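Local structure of extracellular solute-binding protein, family 1 (Bifidobacterium longum subsp. infantis, 6FTH) at residues N218-K228 with K326-F336. The protein probably binds human milk oligosaccharides outside the cell and delivers them to an ABC transporter, as a family 1 solute-binding protein. Numbering follows the deposited sequence.
Sequences NSTGIVTGFNK and KTVWDGSSAEF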
loop_
_atom_site.group_PDB
_atom_site.type_symbol
_atom_site.label_atom_id
_atom_site.label_comp_id
_atom_site.label_asym_id
_atom_site.label_seq_id
_atom_site.Cartn_x
_atom_site.Cartn_y
_atom_site.Cartn_z
ATOM N N ASN A 218 3.576 -10.552 12.401
ATOM C CA ASN A 218 2.297 -10.416 13.096
ATOM C C ASN A 218 2.009 -11.629 13.986
ATOM O O ASN A 218 1.343 -11.493 15.031
ATOM C CB ASN A 218 1.185 -10.214 12.061
ATOM C CG ASN A 218 1.276 -8.855 11.378
ATOM O OD1 ASN A 218 1.045 -7.792 11.993
ATOM N ND2 ASN A 218 1.622 -8.868 10.095
ATOM N N SER A 219 2.511 -12.803 13.596
ATOM C CA SER A 219 2.398 -14.017 14.405
ATOM C C SER A 219 3.016 -13.835 15.769
ATOM O O SER A 219 2.625 -14.534 16.713
ATOM C CB SER A 219 3.153 -15.185 13.760
ATOM O OG SER A 219 2.617 -15.501 12.502
ATOM N N THR A 220 4.020 -12.973 15.869
ATOM C CA THR A 220 4.790 -12.798 17.098
ATOM C C THR A 220 4.247 -11.697 17.981
ATOM O O THR A 220 4.782 -11.496 19.087
ATOM C CB THR A 220 6.267 -12.497 16.789
ATOM O OG1 THR A 220 6.436 -11.147 16.327
ATOM C CG2 THR A 220 6.832 -13.453 15.760
ATOM N N GLY A 221 3.219 -10.990 17.541
ATOM C CA GLY A 221 2.654 -9.902 18.299
ATOM C C GLY A 221 3.172 -8.530 17.937
ATOM O O GLY A 221 2.866 -7.569 18.653
ATOM N N ILE A 222 3.944 -8.405 16.854
ATOM C CA ILE A 222 4.400 -7.117 16.321
ATOM C C ILE A 222 3.512 -6.757 15.139
ATOM O O ILE A 222 3.428 -7.515 14.162
ATOM C CB ILE A 222 5.884 -7.155 15.924
ATOM C CG1 ILE A 222 6.764 -7.266 17.180
ATOM C CG2 ILE A 222 6.276 -5.905 15.106
ATOM C CD1 ILE A 222 8.248 -7.480 16.880
ATOM N N VAL A 223 2.844 -5.604 15.224
ATOM C CA VAL A 223 1.935 -5.155 14.166
ATOM C C VAL A 223 2.750 -4.574 13.020
ATOM O O VAL A 223 3.484 -3.596 13.199
ATOM C CB VAL A 223 0.947 -4.100 14.690
ATOM C CG1 VAL A 223 -0.035 -3.720 13.584
ATOM C CG2 VAL A 223 0.217 -4.592 15.895
ATOM N N THR A 224 2.612 -5.156 11.836
ATOM C CA THR A 224 3.247 -4.589 10.648
ATOM C C THR A 224 2.337 -3.561 9.973
ATOM O O THR A 224 1.127 -3.478 10.230
ATOM C CB THR A 224 3.649 -5.669 9.629
ATOM O OG1 THR A 224 2.477 -6.320 9.119
ATOM C CG2 THR A 224 4.543 -6.741 10.243
ATOM N N GLY A 225 2.950 -2.743 9.121
ATOM C CA GLY A 225 2.212 -1.743 8.360
ATOM C C GLY A 225 2.816 -1.572 6.984
ATOM O O GLY A 225 3.336 -0.509 6.626
ATOM N N PHE A 226 2.730 -2.628 6.199
ATOM C CA PHE A 226 3.524 -2.712 4.984
ATOM C C PHE A 226 2.910 -2.015 3.764
ATOM O O PHE A 226 3.537 -2.029 2.696
ATOM C CB PHE A 226 3.909 -4.169 4.673
ATOM C CG PHE A 226 4.911 -4.786 5.645
ATOM C CD1 PHE A 226 5.719 -4.025 6.474
ATOM C CD2 PHE A 226 5.040 -6.166 5.715
ATOM C CE1 PHE A 226 6.628 -4.630 7.337
ATOM C CE2 PHE A 226 5.918 -6.767 6.583
ATOM C CZ PHE A 226 6.733 -5.990 7.393
ATOM N N ASN A 227 1.733 -1.389 3.863
ATOM C CA ASN A 227 1.263 -0.595 2.725
ATOM C C ASN A 227 2.160 0.624 2.517
ATOM O O ASN A 227 2.425 1.020 1.374
ATOM C CB ASN A 227 -0.173 -0.111 2.910
ATOM C CG ASN A 227 -1.249 -1.176 2.654
ATOM O OD1 ASN A 227 -1.021 -2.382 2.739
ATOM N ND2 ASN A 227 -2.464 -0.692 2.379
ATOM N N LYS A 228 2.616 1.250 3.604
ATOM C CA LYS A 228 3.296 2.548 3.566
ATOM C C LYS A 228 3.706 2.947 4.981
ATOM O O LYS A 228 3.137 2.478 5.971
ATOM C CB LYS A 228 2.415 3.648 2.962
ATOM C CG LYS A 228 1.039 3.814 3.607
ATOM C CD LYS A 228 0.208 4.891 2.891
ATOM C CE LYS A 228 -1.162 5.125 3.536
ATOM N NZ LYS A 228 -2.136 4.018 3.305
ATOM N N LYS A 326 -3.055 -12.170 21.611
ATOM C CA LYS A 326 -1.889 -11.324 21.419
ATOM C C LYS A 326 -1.372 -11.380 19.989
ATOM O O LYS A 326 -0.465 -10.620 19.643
ATOM C CB LYS A 326 -0.756 -11.693 22.405
ATOM C CG LYS A 326 -1.032 -11.392 23.872
ATOM C CD LYS A 326 0.136 -11.873 24.794
ATOM C CE LYS A 326 0.039 -13.378 25.227
ATOM N NZ LYS A 326 1.138 -14.388 24.791
ATOM N N THR A 327 -1.929 -12.262 19.160
ATOM C CA THR A 327 -1.550 -12.357 17.757
ATOM C C THR A 327 -2.294 -11.273 16.991
ATOM O O THR A 327 -3.492 -11.061 17.198
ATOM C CB THR A 327 -1.946 -13.738 17.230
ATOM O OG1 THR A 327 -1.378 -14.771 18.051
ATOM C CG2 THR A 327 -1.421 -13.955 15.810
ATOM N N VAL A 328 -1.586 -10.586 16.106
ATOM C CA VAL A 328 -2.123 -9.407 15.432
ATOM C C VAL A 328 -2.121 -9.663 13.933
ATOM O O VAL A 328 -1.745 -10.744 13.485
ATOM C CB VAL A 328 -1.351 -8.128 15.805
ATOM C CG1 VAL A 328 -1.514 -7.876 17.314
ATOM C CG2 VAL A 328 0.158 -8.210 15.404
ATOM N N TRP A 329 -2.564 -8.676 13.154
ATOM C CA TRP A 329 -2.390 -8.690 11.714
ATOM C C TRP A 329 -2.046 -7.263 11.288
ATOM O O TRP A 329 -2.232 -6.310 12.043
ATOM C CB TRP A 329 -3.598 -9.294 10.961
ATOM C CG TRP A 329 -3.341 -9.397 9.500
ATOM C CD1 TRP A 329 -3.970 -8.703 8.497
ATOM C CD2 TRP A 329 -2.345 -10.205 8.868
ATOM N NE1 TRP A 329 -3.422 -9.023 7.291
ATOM C CE2 TRP A 329 -2.425 -9.949 7.484
ATOM C CE3 TRP A 329 -1.377 -11.097 9.339
ATOM C CZ2 TRP A 329 -1.580 -10.555 6.576
ATOM C CZ3 TRP A 329 -0.535 -11.698 8.422
ATOM C CH2 TRP A 329 -0.643 -11.424 7.071
ATOM N N ASP A 330 -1.504 -7.144 10.077
ATOM C CA ASP A 330 -1.047 -5.869 9.533
ATOM C C ASP A 330 -2.108 -4.792 9.703
ATOM O O ASP A 330 -3.280 -5.002 9.394
ATOM C CB ASP A 330 -0.719 -6.087 8.043
ATOM C CG ASP A 330 -0.127 -4.875 7.377
ATOM O OD1 ASP A 330 -0.909 -3.971 6.978
ATOM O OD2 ASP A 330 1.133 -4.853 7.245
ATOM N N GLY A 331 -1.668 -3.616 10.143
ATOM C CA GLY A 331 -2.574 -2.546 10.483
ATOM C C GLY A 331 -2.738 -1.477 9.430
ATOM O O GLY A 331 -3.265 -0.400 9.737
ATOM N N SER A 332 -2.283 -1.721 8.208
ATOM C CA SER A 332 -2.353 -0.705 7.186
ATOM C C SER A 332 -3.794 -0.447 6.742
ATOM O O SER A 332 -4.742 -1.174 7.061
ATOM C CB SER A 332 -1.596 -1.152 5.932
ATOM O OG SER A 332 -0.249 -1.526 6.164
ATOM N N SER A 333 -3.911 0.609 5.942
ATOM C CA SER A 333 -5.126 1.013 5.264
ATOM C C SER A 333 -4.802 1.257 3.803
ATOM O O SER A 333 -3.814 1.922 3.491
ATOM C CB SER A 333 -5.667 2.307 5.875
ATOM O OG SER A 333 -6.631 2.911 5.011
ATOM N N ALA A 334 -5.634 0.717 2.921
ATOM C CA ALA A 334 -5.477 0.933 1.496
ATOM C C ALA A 334 -6.254 2.145 1.000
ATOM O O ALA A 334 -6.370 2.338 -0.217
ATOM C CB ALA A 334 -5.947 -0.304 0.740
ATOM N N GLU A 335 -6.767 2.981 1.891
ATOM C CA GLU A 335 -7.754 3.963 1.457
ATOM C C GLU A 335 -7.129 5.255 0.916
ATOM O O GLU A 335 -7.596 5.774 -0.112
ATOM C CB GLU A 335 -8.705 4.288 2.618
ATOM C CG GLU A 335 -9.850 5.217 2.210
ATOM C CD GLU A 335 -10.802 5.557 3.299
ATOM O OE1 GLU A 335 -10.780 4.921 4.378
ATOM O OE2 GLU A 335 -11.589 6.491 3.064
ATOM N N PHE A 336 -6.088 5.784 1.572
ATOM C CA PHE A 336 -5.553 7.115 1.314
ATOM C C PHE A 336 -4.210 7.079 0.594
ATOM O O PHE A 336 -3.383 6.192 0.803
ATOM C CB PHE A 336 -5.303 7.881 2.619
ATOM C CG PHE A 336 -6.516 8.046 3.491
ATOM C CD1 PHE A 336 -7.740 8.406 2.970
ATOM C CD2 PHE A 336 -6.426 7.844 4.848
ATOM C CE1 PHE A 336 -8.859 8.559 3.798
ATOM C CE2 PHE A 336 -7.542 7.990 5.666
ATOM C CZ PHE A 336 -8.754 8.326 5.133
HETATM O O HOH W 1 0.336 -8.209 20.655
HETATM O O HOH W 2 -1.585 2.324 5.631
HETATM O O HOH W 3 0.755 1.131 6.095
HETATM O O HOH W 4 -4.723 4.885 4.030
#
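D330 reaches across to T224 and F226 and ties the two loops together through its carboxylate. Its CG stands anti to the backbone N (chi1 -175°), which swings the carboxylate toward 218-228. CB lies 3.4 Å from T224 OG1. CG comes next, close to both T224 O and OG1. OD2 takes two hydrogen bonds: T224 OG1 donates to it at 2.7 Å on the anti side, and F226 N at 2.9 Å through the syn lone pair. OD1 turns back to its own segment. It accepts S332 N from above the carboxylate plane, closing an Asx turn, and S332 OG through its syn lone pair at 2.7 Å; T151 is a further partner. Four bonds within the two loops thus fix the rotation of the carboxylate and would probably stabilise its negative charge. An alanine at this position removes both oxygens and would probably leave F226 N and the T224 hydroxyl without their acceptor, and S332 N and OG without OD1.

S332 OG in turn accepts N227 N at 3.0 Å, within the type I turn of 225-228. Beside the carboxylate, G331 N donates to T224 O (2.8 Å). N218 sets T224 in place: its OD1 accepts T224 N and its ND2 donates to T224 OG1. The same amide meets the W329 ring obliquely, its plane 45° from the ring plane, with ND2 3.8 Å from W329 CE3. Further along, V223 CG2 packs on V328 CG2 at 3.7 Å.

The contact is largely buried. Segment 326-336 crosses from the sheet holding strand 311-313 to the one holding strand 339-343, consistent with a hinge-region linker of the two-lobed solute-binding fold. Loop 218-228 packs along it, with I222 against helix 249-263, while F336 meets helix 124-130.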